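Local coordinates for protein glycoside Hydrolase (Bacteroides plebeius, PDB 5T3B) that probably hydrolyses glycosidic bonds in a polysaccharide, as a family 50 glycoside hydrolase of a gut bacterium, at residues R61-L66 with A418-T423; V83-S88 with D115-P120; P341-Y346 with I360-K365. One frame throughout, in Å; residues are numbered along the deposited sequence. Where two conformers were deposited one is given.

Contact 1. Residues R61-L66 with A418-T423; sequences RILPYL and AYQHFT
The backbone N of Leu63 donates to OE1 of Gln420 at 2.8 Å, the shortest direct bond between loop 61-66 and helix 412-427. It is fairly straight, 165° at the hydrogen, although the N-H comes from above the carbonyl plane of the amide and not along a lone pair. Gln420 leaves the helix toward the loop, its CG anti to the carbonyl carbon (chi1 -59°) and its chain extended beyond, which carries the amide to the start of the short 3-10 turn 63-64. Carbon closes in around the same oxygen: CB of Leu63 lies 3.4 Å from OE1, with CB of Ile62 and CD of Pro64 slightly farther off. NE2 bonds to the carbonyl of Tyr464, so both ends of the amide are engaged and its rotation is fixed, a task suited to glutamine with its acceptor and donor side by side.

One residue along the helix, ND1 of His421 accepts from the backbone N of Arg61 at 2.9 Å. This bond is nearly linear, 174°, and meets the ring at its edge, close to its plane. CA of His421 also makes a CA-H...O contact of 3.1 Å to O of Arg61. Ser367 bonds the other ring nitrogen, while Trp366 stacks on the imidazole. The Arg61 side chain, bent at chi3, reaches a water with NH2, and that water donates to O of His421 at 2.7 Å; a salt bridge to Glu428 probably balances its charge. Adjacent helix residues thus accept from backbone N-H groups of the loop that follows the antiparallel pair 39-48 and 56-60, joining it to a helix that precedes strand 432-437, itself parallel to strand 385-394, as expected of a beta/alpha barrel.

Contact 2. Residues V83-S88 with D115-P120; sequences VNKYGS and DPEGYP
Two loops of like design face each other, each a type I turn (Asn84 to Gly87, Asp115 to Gly118), and they come closest where CA of Ser88 and CA of Pro120 are 5.2 Å apart. In both, CG of the first residue lies between the backbone N and the carbonyl carbon (chi1 70° for Asn84, 78° for Asp115), folding the polar end back as an Asx turn: OD1 of Asn84 accepts from N of Tyr86 and N of Ser88, from opposite faces of the amide, and OD1 of Asp115 likewise from N of Glu117 and N of Tyr119. ND2 of Asn84 gives OD2 of Asp115 a bond of 2.8 Å on the syn lone pair, almost straight at 175°, with amide and carboxylate nearly coplanar. OG of Ser88 donates to the anti side of OD2 at 2.6 Å, tilted out of the carboxylate plane. Each turn ends in a G1 bulge, the second within the hairpin of strands 111-114 and 120-126; Gly87 and Gly118 have positive phi, where a CB would jam against the preceding carbonyl O. With an alanine at Asp115, Asn84 ND2 and Ser88 OG are likely to lose their shared acceptor, and the N-H groups of Glu117 and Tyr119 theirs. CD of Pro116 packs over one face of the Tyr86 ring in a CH-pi contact, while CG of Lys85 lies over the rim of the other.

Contact 3. Residues P341-Y346 with I360-K365; sequences PKYNSY and INYYSK. With EDO (1,2-ethanediol), chain L; EDO (1,2-ethanediol), chain E.
A 3-10 turn, 341-343, leads into helix 345-354 and lies beside Ile360 of strand 358-361, with CA of Lys342 and CA of Ile360 6.8 Å apart. Asn344 is the N-cap of that helix, its OD1 accepting from N of Tyr346. Lys342 carries most of the contact. Its CG sits between the backbone N and the carbonyl carbon (chi1 71°), and the chain runs toward the strand, where CD meets CG2 of Ile360 at 3.7 Å, crossing it at about a right angle. CE passes near the CD1-CE1 side of the Tyr362 ring, so a lysine's long stem packs on carbon while its end stays polar. A bend at chi4 turns NZ to the carbonyl of Ser339 and to two waters. One, 2.8 Å from NZ of Lys342, donates to O of Asn361 and accepts from N of Tyr363. The second donates to O of Tyr363 and OH of Tyr343, accepts from NZ of both Lys342 and Lys365, and meets an ethanediol that Lys365 also bonds. Tyr343 and Lys365 approach from opposite directions, OH to CE 3.5 Å; Glu369 bonds the hydroxyls of Tyr343 and Tyr362. Beyond the strand, Asn361 bonds Asn253 and Glu254, and Tyr363 bonds Glu389, consistent with the Asn-Glu pair and second glutamate of a (beta/alpha)8 hydrolase active site. Water thus joins the polar groups, which here hold ethanediol, and the charge on Lys342 NZ is probably stabilised by the carbonyl of Ser339 and, through water, by those of Asn361 and Tyr363.

Followed from the N terminus, the chain leaves strand 56-60, enters 61-66 and does not meet its partner, 418-423, until helix 412-427, so contact 1 closes a loop that holds most of the protein. Contacts 2 and 3 both lie within that loop, one after the other and without crossing. Contact 2 closes first, joining the turn after helix 76-82 to the hairpin between strands 111-114 and 120-126. Contact 3 comes much later, around helix 345-354 and strand 358-361. Contacts 2 and 3 lie on opposite sides of the chain's centre, nearest atoms about 19 Å apart, whereas contacts 1 and 3 touch where Phe422 packs on Tyr362 and Lys365.

Contact 1. Residues R61-L66 with A418-T423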
loop_
_atom_site.group_PDB
_atom_site.type_symbol
_atom_site.label_atom_id
_atom_site.label_comp_id
_atom_site.label_asym_id
_atom_site.label_seq_id
_atom_site.Cartn_x
_atom_site.Cartn_y
_atom_site.Cartn_z
ATOM N N ARG A 61 1.523 -20.315 -7.443
ATOM C CA ARG A 61 0.747 -20.934 -6.395
ATOM C C ARG A 61 -0.637 -20.332 -6.426
ATOM O O ARG A 61 -0.795 -19.130 -6.153
ATOM C CB ARG A 61 1.416 -20.724 -5.019
ATOM C CG ARG A 61 0.635 -21.382 -3.889
ATOM C CD ARG A 61 1.440 -21.423 -2.601
ATOM N NE ARG A 61 1.701 -20.084 -2.066
ATOM C CZ ARG A 61 2.176 -19.831 -0.854
ATOM N NH1 ARG A 61 2.317 -20.807 0.036
ATOM N NH2 ARG A 61 2.444 -18.589 -0.526
ATOM N N ILE A 62 -1.667 -21.160 -6.648
ATOM C CA ILE A 62 -3.018 -20.701 -6.587
ATOM C C ILE A 62 -3.819 -21.455 -5.489
ATOM O O ILE A 62 -3.462 -22.566 -5.086
ATOM C CB ILE A 62 -3.763 -20.755 -7.949
ATOM C CG1 ILE A 62 -3.875 -22.171 -8.504
ATOM C CG2 ILE A 62 -3.103 -19.851 -8.962
ATOM C CD1 ILE A 62 -4.849 -22.292 -9.678
ATOM N N LEU A 63 -4.922 -20.856 -5.071
ATOM C CA LEU A 63 -5.667 -21.330 -3.912
ATOM C C LEU A 63 -6.162 -22.787 -4.024
ATOM O O LEU A 63 -6.003 -23.539 -3.042
ATOM C CB LEU A 63 -6.772 -20.377 -3.566
ATOM C CG LEU A 63 -7.481 -20.633 -2.252
ATOM C CD1 LEU A 63 -6.559 -20.522 -1.039
ATOM C CD2 LEU A 63 -8.662 -19.682 -2.103
ATOM N N PRO A 64 -6.659 -23.209 -5.189
ATOM C CA PRO A 64 -7.120 -24.600 -5.313
ATOM C C PRO A 64 -6.044 -25.648 -5.124
ATOM O O PRO A 64 -6.377 -26.810 -4.895
ATOM C CB PRO A 64 -7.646 -24.619 -6.748
ATOM C CG PRO A 64 -8.072 -23.236 -7.026
ATOM C CD PRO A 64 -7.030 -22.425 -6.389
ATOM N N TYR A 65 -4.766 -25.263 -5.211
ATOM C CA TYR A 65 -3.669 -26.209 -5.237
ATOM C C TYR A 65 -2.753 -26.110 -4.040
ATOM O O TYR A 65 -1.619 -26.577 -4.054
ATOM C CB TYR A 65 -2.921 -26.056 -6.578
ATOM C CG TYR A 65 -3.761 -26.447 -7.808
ATOM C CD1 TYR A 65 -4.718 -27.442 -7.749
ATOM C CD2 TYR A 65 -3.571 -25.783 -9.024
ATOM C CE1 TYR A 65 -5.458 -27.804 -8.861
ATOM C CE2 TYR A 65 -4.274 -26.165 -10.145
ATOM C CZ TYR A 65 -5.219 -27.188 -10.058
ATOM O OH TYR A 65 -5.887 -27.566 -11.185
ATOM N N LEU A 66 -3.236 -25.466 -2.991
ATOM C CA LEU A 66 -2.557 -25.506 -1.699
ATOM C C LEU A 66 -2.765 -26.807 -1.007
ATOM O O LEU A 66 -3.879 -27.242 -0.839
ATOM C CB LEU A 66 -3.234 -24.576 -0.772
ATOM C CG LEU A 66 -3.059 -23.222 -1.024
ATOM C CD1 LEU A 66 -3.428 -22.361 0.272
ATOM C CD2 LEU A 66 -1.672 -22.845 -1.432
ATOM N N ALA A 418 -2.490 -14.544 -10.652
ATOM C CA ALA A 418 -1.429 -13.702 -10.106
ATOM C C ALA A 418 -1.870 -13.061 -8.787
ATOM O O ALA A 418 -1.054 -12.905 -7.884
ATOM C CB ALA A 418 -1.049 -12.651 -11.089
ATOM N N TYR A 419 -3.122 -12.627 -8.698
ATOM C CA TYR A 419 -3.624 -12.058 -7.457
ATOM C C TYR A 419 -3.531 -13.103 -6.351
ATOM O O TYR A 419 -3.060 -12.790 -5.244
ATOM C CB TYR A 419 -5.088 -11.591 -7.618
ATOM C CG TYR A 419 -5.672 -10.968 -6.402
ATOM C CD1 TYR A 419 -6.338 -11.732 -5.443
ATOM C CD2 TYR A 419 -5.653 -9.616 -6.213
ATOM C CE1 TYR A 419 -6.921 -11.192 -4.330
ATOM C CE2 TYR A 419 -6.236 -9.058 -5.080
ATOM C CZ TYR A 419 -6.895 -9.836 -4.149
ATOM O OH TYR A 419 -7.458 -9.186 -3.072
ATOM N N GLN A 420 -3.994 -14.326 -6.618
ATOM C CA GLN A 420 -3.903 -15.386 -5.611
ATOM C C GLN A 420 -2.477 -15.653 -5.210
ATOM O O GLN A 420 -2.190 -15.806 -4.005
ATOM C CB GLN A 420 -4.606 -16.672 -6.040
ATOM C CG GLN A 420 -6.063 -16.467 -6.331
ATOM C CD GLN A 420 -6.837 -17.771 -6.330
ATOM O OE1 GLN A 420 -6.258 -18.832 -6.532
ATOM N NE2 GLN A 420 -8.129 -17.681 -6.095
ATOM N N HIS A 421 -1.578 -15.767 -6.181
ATOM C CA HIS A 421 -0.183 -16.073 -5.870
ATOM C C HIS A 421 0.419 -14.981 -4.959
ATOM O O HIS A 421 1.077 -15.256 -3.961
ATOM C CB HIS A 421 0.588 -16.167 -7.182
ATOM C CG HIS A 421 2.036 -16.405 -7.045
ATOM N ND1 HIS A 421 2.561 -17.641 -6.890
ATOM C CD2 HIS A 421 3.054 -15.546 -6.968
ATOM C CE1 HIS A 421 3.854 -17.539 -6.771
ATOM N NE2 HIS A 421 4.186 -16.278 -6.785
ATOM N N PHE A 422 0.206 -13.728 -5.349
ATOM C CA PHE A 422 0.861 -12.641 -4.613
ATOM C C PHE A 422 0.252 -12.543 -3.214
ATOM O O PHE A 422 1.008 -12.423 -2.210
ATOM C CB PHE A 422 0.743 -11.308 -5.390
ATOM C CG PHE A 422 1.817 -10.324 -5.059
ATOM C CD1 PHE A 422 3.058 -10.451 -5.640
ATOM C CD2 PHE A 422 1.618 -9.318 -4.154
ATOM C CE1 PHE A 422 4.108 -9.618 -5.320
ATOM C CE2 PHE A 422 2.674 -8.462 -3.833
ATOM C CZ PHE A 422 3.889 -8.600 -4.416
ATOM N N THR A 423 -1.065 -12.595 -3.106
ATOM C CA THR A 423 -1.705 -12.463 -1.822
ATOM C C THR A 423 -1.405 -13.642 -0.903
ATOM O O THR A 423 -1.242 -13.427 0.301
ATOM C CB THR A 423 -3.200 -12.230 -1.969
ATOM O OG1 THR A 423 -3.845 -13.314 -2.644
ATOM C CG2 THR A 423 -3.473 -10.882 -2.635
HETATM O O HOH W 1 2.374 -17.484 -3.231
#

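Contact 2. Residues V83-S88 with D115-P120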
loop_
_atom_site.group_PDB
_atom_site.type_symbol
_atom_site.label_atom_id
_atom_site.label_comp_id
_atom_site.label_asym_id
_atom_site.label_seq_id
_atom_site.Cartn_x
_atom_site.Cartn_y
_atom_site.Cartn_z
ATOM N N VAL A 83 -18.305 -11.733 8.732
ATOM C CA VAL A 83 -17.662 -10.480 8.997
ATOM C C VAL A 83 -18.628 -9.414 9.465
ATOM O O VAL A 83 -19.837 -9.503 9.177
ATOM C CB VAL A 83 -16.793 -9.977 7.818
ATOM C CG1 VAL A 83 -15.639 -10.904 7.499
ATOM C CG2 VAL A 83 -17.652 -9.710 6.603
ATOM N N ASN A 84 -18.107 -8.424 10.183
ATOM C CA ASN A 84 -18.909 -7.305 10.563
ATOM C C ASN A 84 -18.946 -6.185 9.519
ATOM O O ASN A 84 -18.469 -6.367 8.382
ATOM C CB ASN A 84 -18.534 -6.777 11.934
ATOM C CG ASN A 84 -17.175 -6.085 11.952
ATOM O OD1 ASN A 84 -16.603 -5.778 10.900
ATOM N ND2 ASN A 84 -16.698 -5.749 13.150
ATOM N N LYS A 85 -19.545 -5.039 9.851
ATOM C CA LYS A 85 -19.746 -3.990 8.865
ATOM C C LYS A 85 -18.433 -3.401 8.268
ATOM O O LYS A 85 -18.465 -2.787 7.220
ATOM C CB LYS A 85 -20.597 -2.896 9.452
ATOM C CG LYS A 85 -19.912 -2.075 10.492
ATOM C CD LYS A 85 -20.896 -1.064 11.024
ATOM C CE LYS A 85 -20.241 -0.236 12.032
ATOM N NZ LYS A 85 -21.176 0.767 12.641
ATOM N N TYR A 86 -17.343 -3.602 9.027
ATOM C CA TYR A 86 -16.030 -3.152 8.594
ATOM C C TYR A 86 -15.293 -4.182 7.724
ATOM O O TYR A 86 -14.246 -3.880 7.171
ATOM C CB TYR A 86 -15.143 -2.792 9.795
ATOM C CG TYR A 86 -15.702 -1.672 10.675
ATOM C CD1 TYR A 86 -15.639 -0.385 10.277
ATOM C CD2 TYR A 86 -16.284 -1.962 11.904
ATOM C CE1 TYR A 86 -16.102 0.629 11.132
ATOM C CE2 TYR A 86 -16.789 -0.966 12.719
ATOM C CZ TYR A 86 -16.704 0.290 12.337
ATOM O OH TYR A 86 -17.197 1.341 13.145
ATOM N N GLY A 87 -15.824 -5.408 7.632
ATOM C CA GLY A 87 -15.116 -6.487 7.027
ATOM C C GLY A 87 -14.179 -7.256 7.935
ATOM O O GLY A 87 -13.365 -8.062 7.462
ATOM N N SER A 88 -14.332 -7.029 9.239
ATOM C CA SER A 88 -13.508 -7.704 10.234
ATOM C C SER A 88 -14.107 -9.038 10.594
ATOM O O SER A 88 -15.352 -9.156 10.610
ATOM C CB SER A 88 -13.470 -6.862 11.502
ATOM O OG SER A 88 -13.101 -5.512 11.198
ATOM N N ASP A 115 -10.478 -2.959 14.336
ATOM C CA ASP A 115 -11.507 -1.995 14.055
ATOM C C ASP A 115 -12.010 -1.279 15.296
ATOM O O ASP A 115 -11.575 -1.604 16.415
ATOM C CB ASP A 115 -12.607 -2.645 13.190
ATOM C CG ASP A 115 -13.566 -3.522 13.947
ATOM O OD1 ASP A 115 -13.704 -3.466 15.173
ATOM O OD2 ASP A 115 -14.256 -4.316 13.214
ATOM N N PRO A 116 -12.859 -0.287 15.133
ATOM C CA PRO A 116 -13.319 0.469 16.321
ATOM C C PRO A 116 -13.946 -0.372 17.452
ATOM O O PRO A 116 -13.940 0.089 18.577
ATOM C CB PRO A 116 -14.343 1.402 15.736
ATOM C CG PRO A 116 -13.767 1.747 14.349
ATOM C CD PRO A 116 -13.264 0.397 13.892
ATOM N N GLU A 117 -14.486 -1.529 17.097
ATOM C CA GLU A 117 -15.122 -2.448 18.066
ATOM C C GLU A 117 -14.184 -3.546 18.554
ATOM O O GLU A 117 -14.591 -4.381 19.320
ATOM C CB GLU A 117 -16.368 -3.037 17.435
ATOM C CG GLU A 117 -17.409 -1.999 17.145
ATOM C CD GLU A 117 -18.652 -2.548 16.449
ATOM O OE1 GLU A 117 -19.171 -3.630 16.893
ATOM O OE2 GLU A 117 -19.168 -1.859 15.532
ATOM N N GLY A 118 -12.926 -3.506 18.126
ATOM C CA GLY A 118 -11.974 -4.466 18.570
ATOM C C GLY A 118 -11.782 -5.711 17.710
ATOM O O GLY A 118 -10.950 -6.573 18.022
ATOM N N TYR A 119 -12.504 -5.799 16.577
ATOM C CA TYR A 119 -12.395 -6.967 15.757
ATOM C C TYR A 119 -11.248 -6.833 14.746
ATOM O O TYR A 119 -10.968 -5.721 14.279
ATOM C CB TYR A 119 -13.702 -7.255 15.042
ATOM C CG TYR A 119 -14.807 -7.626 15.964
ATOM C CD1 TYR A 119 -15.076 -8.961 16.260
ATOM C CD2 TYR A 119 -15.584 -6.647 16.556
ATOM C CE1 TYR A 119 -16.081 -9.287 17.157
ATOM C CE2 TYR A 119 -16.560 -6.974 17.454
ATOM C CZ TYR A 119 -16.807 -8.267 17.748
ATOM O OH TYR A 119 -17.829 -8.579 18.629
ATOM N N PRO A 120 -10.603 -7.952 14.456
ATOM C CA PRO A 120 -9.446 -7.901 13.538
ATOM C C PRO A 120 -9.926 -7.656 12.079
ATOM O O PRO A 120 -10.713 -8.451 11.556
ATOM C CB PRO A 120 -8.804 -9.291 13.674
ATOM C CG PRO A 120 -9.932 -10.161 14.100
ATOM C CD PRO A 120 -10.823 -9.320 14.950
HETATM O O HOH W 2 -18.992 -6.095 15.176
HETATM O O HOH W 3 -19.048 0.709 15.022
#

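Contact 3. Residues P341-Y346 with I360-K365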
loop_
_atom_site.group_PDB
_atom_site.type_symbol
_atom_site.label_atom_id
_atom_site.label_comp_id
_atom_site.label_asym_id
_atom_site.label_seq_id
_atom_site.Cartn_x
_atom_site.Cartn_y
_atom_site.Cartn_z
ATOM N N PRO A 341 14.143 2.213 -2.099
ATOM C CA PRO A 341 13.977 2.577 -0.671
ATOM C C PRO A 341 13.352 1.504 0.189
ATOM O O PRO A 341 13.722 1.364 1.352
ATOM C CB PRO A 341 13.117 3.817 -0.743
ATOM C CG PRO A 341 13.574 4.491 -2.004
ATOM C CD PRO A 341 13.782 3.349 -2.958
ATOM N N LYS A 342 12.401 0.730 -0.347
ATOM C CA LYS A 342 11.773 -0.311 0.449
ATOM C C LYS A 342 12.731 -1.414 0.931
ATOM O O LYS A 342 12.422 -2.150 1.839
ATOM C CB LYS A 342 10.574 -0.916 -0.249
ATOM C CG LYS A 342 10.932 -1.778 -1.433
ATOM C CD LYS A 342 9.732 -2.459 -2.106
ATOM C CE LYS A 342 10.099 -3.361 -3.276
ATOM N NZ LYS A 342 10.594 -2.584 -4.415
ATOM N N TYR A 343 13.891 -1.521 0.267
ATOM C CA TYR A 343 14.867 -2.496 0.642
ATOM C C TYR A 343 15.932 -1.950 1.560
ATOM O O TYR A 343 16.803 -2.673 2.026
ATOM C CB TYR A 343 15.554 -3.099 -0.622
ATOM C CG TYR A 343 14.633 -3.924 -1.510
ATOM C CD1 TYR A 343 14.059 -5.096 -1.052
ATOM C CD2 TYR A 343 14.405 -3.567 -2.823
ATOM C CE1 TYR A 343 13.240 -5.867 -1.881
ATOM C CE2 TYR A 343 13.636 -4.339 -3.671
ATOM C CZ TYR A 343 13.043 -5.485 -3.209
ATOM O OH TYR A 343 12.263 -6.258 -4.067
ATOM N N ASN A 344 15.886 -0.659 1.839
ATOM C CA ASN A 344 16.915 -0.029 2.689
ATOM C C ASN A 344 16.561 -0.198 4.132
ATOM O O ASN A 344 15.626 0.435 4.611
ATOM C CB ASN A 344 17.018 1.449 2.285
ATOM C CG ASN A 344 18.037 2.234 3.074
ATOM O OD1 ASN A 344 18.513 1.794 4.096
ATOM N ND2 ASN A 344 18.346 3.428 2.621
ATOM N N SER A 345 17.327 -1.021 4.857
ATOM C CA SER A 345 17.037 -1.322 6.225
ATOM C C SER A 345 17.002 -0.085 7.097
ATOM O O SER A 345 16.311 -0.079 8.088
ATOM C CB SER A 345 18.023 -2.325 6.802
ATOM O OG SER A 345 19.344 -1.852 6.740
ATOM N N TYR A 346 17.810 0.945 6.758
ATOM C CA TYR A 346 17.789 2.143 7.572
ATOM C C TYR A 346 16.474 2.904 7.474
ATOM O O TYR A 346 16.022 3.539 8.426
ATOM C CB TYR A 346 18.934 3.098 7.245
ATOM C CG TYR A 346 20.303 2.536 7.547
ATOM C CD1 TYR A 346 20.848 2.678 8.817
ATOM C CD2 TYR A 346 21.060 1.927 6.584
ATOM C CE1 TYR A 346 22.114 2.205 9.092
ATOM C CE2 TYR A 346 22.340 1.475 6.836
ATOM C CZ TYR A 346 22.848 1.591 8.099
ATOM O OH TYR A 346 24.094 1.124 8.351
ATOM N N ILE A 360 4.066 -0.011 1.657
ATOM C CA ILE A 360 5.011 -0.434 0.611
ATOM C C ILE A 360 4.216 -0.696 -0.679
ATOM O O ILE A 360 3.307 -1.519 -0.670
ATOM C CB ILE A 360 5.811 -1.661 1.038
ATOM C CG1 ILE A 360 6.673 -1.291 2.324
ATOM C CG2 ILE A 360 6.640 -2.201 -0.110
ATOM C CD1 ILE A 360 7.413 -2.448 2.937
ATOM N N ASN A 361 4.605 -0.018 -1.760
ATOM C CA ASN A 361 4.118 -0.364 -3.093
ATOM C C ASN A 361 5.021 -1.466 -3.620
ATOM O O ASN A 361 6.209 -1.265 -3.623
ATOM C CB ASN A 361 4.182 0.834 -4.013
ATOM C CG ASN A 361 3.242 1.990 -3.644
ATOM O OD1 ASN A 361 2.351 1.856 -2.829
ATOM N ND2 ASN A 361 3.380 3.079 -4.339
ATOM N N TYR A 362 4.497 -2.592 -4.040
ATOM C CA TYR A 362 5.294 -3.813 -4.274
ATOM C C TYR A 362 5.245 -4.247 -5.717
ATOM O O TYR A 362 4.323 -4.935 -6.137
ATOM C CB TYR A 362 4.885 -4.934 -3.325
ATOM C CG TYR A 362 6.004 -5.923 -2.973
ATOM C CD1 TYR A 362 7.121 -6.132 -3.795
ATOM C CD2 TYR A 362 5.970 -6.672 -1.796
ATOM C CE1 TYR A 362 8.141 -7.020 -3.433
ATOM C CE2 TYR A 362 6.955 -7.564 -1.460
ATOM C CZ TYR A 362 8.043 -7.731 -2.280
ATOM O OH TYR A 362 9.010 -8.632 -1.886
ATOM N N TYR A 363 6.221 -3.774 -6.489
ATOM C CA TYR A 363 6.341 -4.019 -7.904
ATOM C C TYR A 363 7.620 -4.772 -8.233
ATOM O O TYR A 363 8.550 -4.879 -7.475
ATOM C CB TYR A 363 6.324 -2.701 -8.641
ATOM C CG TYR A 363 4.987 -1.983 -8.603
ATOM C CD1 TYR A 363 3.890 -2.546 -9.216
ATOM C CD2 TYR A 363 4.800 -0.823 -7.880
ATOM C CE1 TYR A 363 2.671 -1.955 -9.191
ATOM C CE2 TYR A 363 3.577 -0.172 -7.893
ATOM C CZ TYR A 363 2.496 -0.767 -8.528
ATOM O OH TYR A 363 1.265 -0.163 -8.550
ATOM N N SER A 364 7.572 -5.321 -9.453
ATOM C CA SER A 364 8.723 -5.901 -10.145
ATOM C C SER A 364 9.129 -7.244 -9.669
ATOM O O SER A 364 10.209 -7.746 -10.066
ATOM C CB SER A 364 9.900 -4.937 -10.211
ATOM O OG SER A 364 9.468 -3.698 -10.833
ATOM N N LYS A 365 8.284 -7.870 -8.834
ATOM C CA LYS A 365 8.502 -9.232 -8.336
ATOM C C LYS A 365 7.285 -10.075 -8.584
ATOM O O LYS A 365 6.136 -9.644 -8.386
ATOM C CB LYS A 365 8.838 -9.251 -6.849
ATOM C CG LYS A 365 10.171 -8.616 -6.494
ATOM C CD LYS A 365 11.423 -9.334 -6.987
ATOM C CE LYS A 365 12.632 -8.419 -6.816
ATOM N NZ LYS A 365 12.575 -7.227 -7.715
HETATM C C1 EDO L . 21.291 -0.898 4.331
HETATM O O1 EDO L . 21.764 -1.986 5.118
HETATM C C2 EDO L . 20.784 -1.565 3.092
HETATM O O2 EDO L . 19.565 -2.231 3.345
HETATM C C1 EDO E . 13.486 -2.884 -7.292
HETATM O O1 EDO E . 13.226 -4.279 -7.588
HETATM C C2 EDO E . 12.625 -1.973 -8.191
HETATM O O2 EDO E . 11.290 -2.065 -7.594
HETATM O O HOH W 4 8.112 -1.772 -5.402
HETATM O O HOH W 5 10.960 -4.817 -6.155
#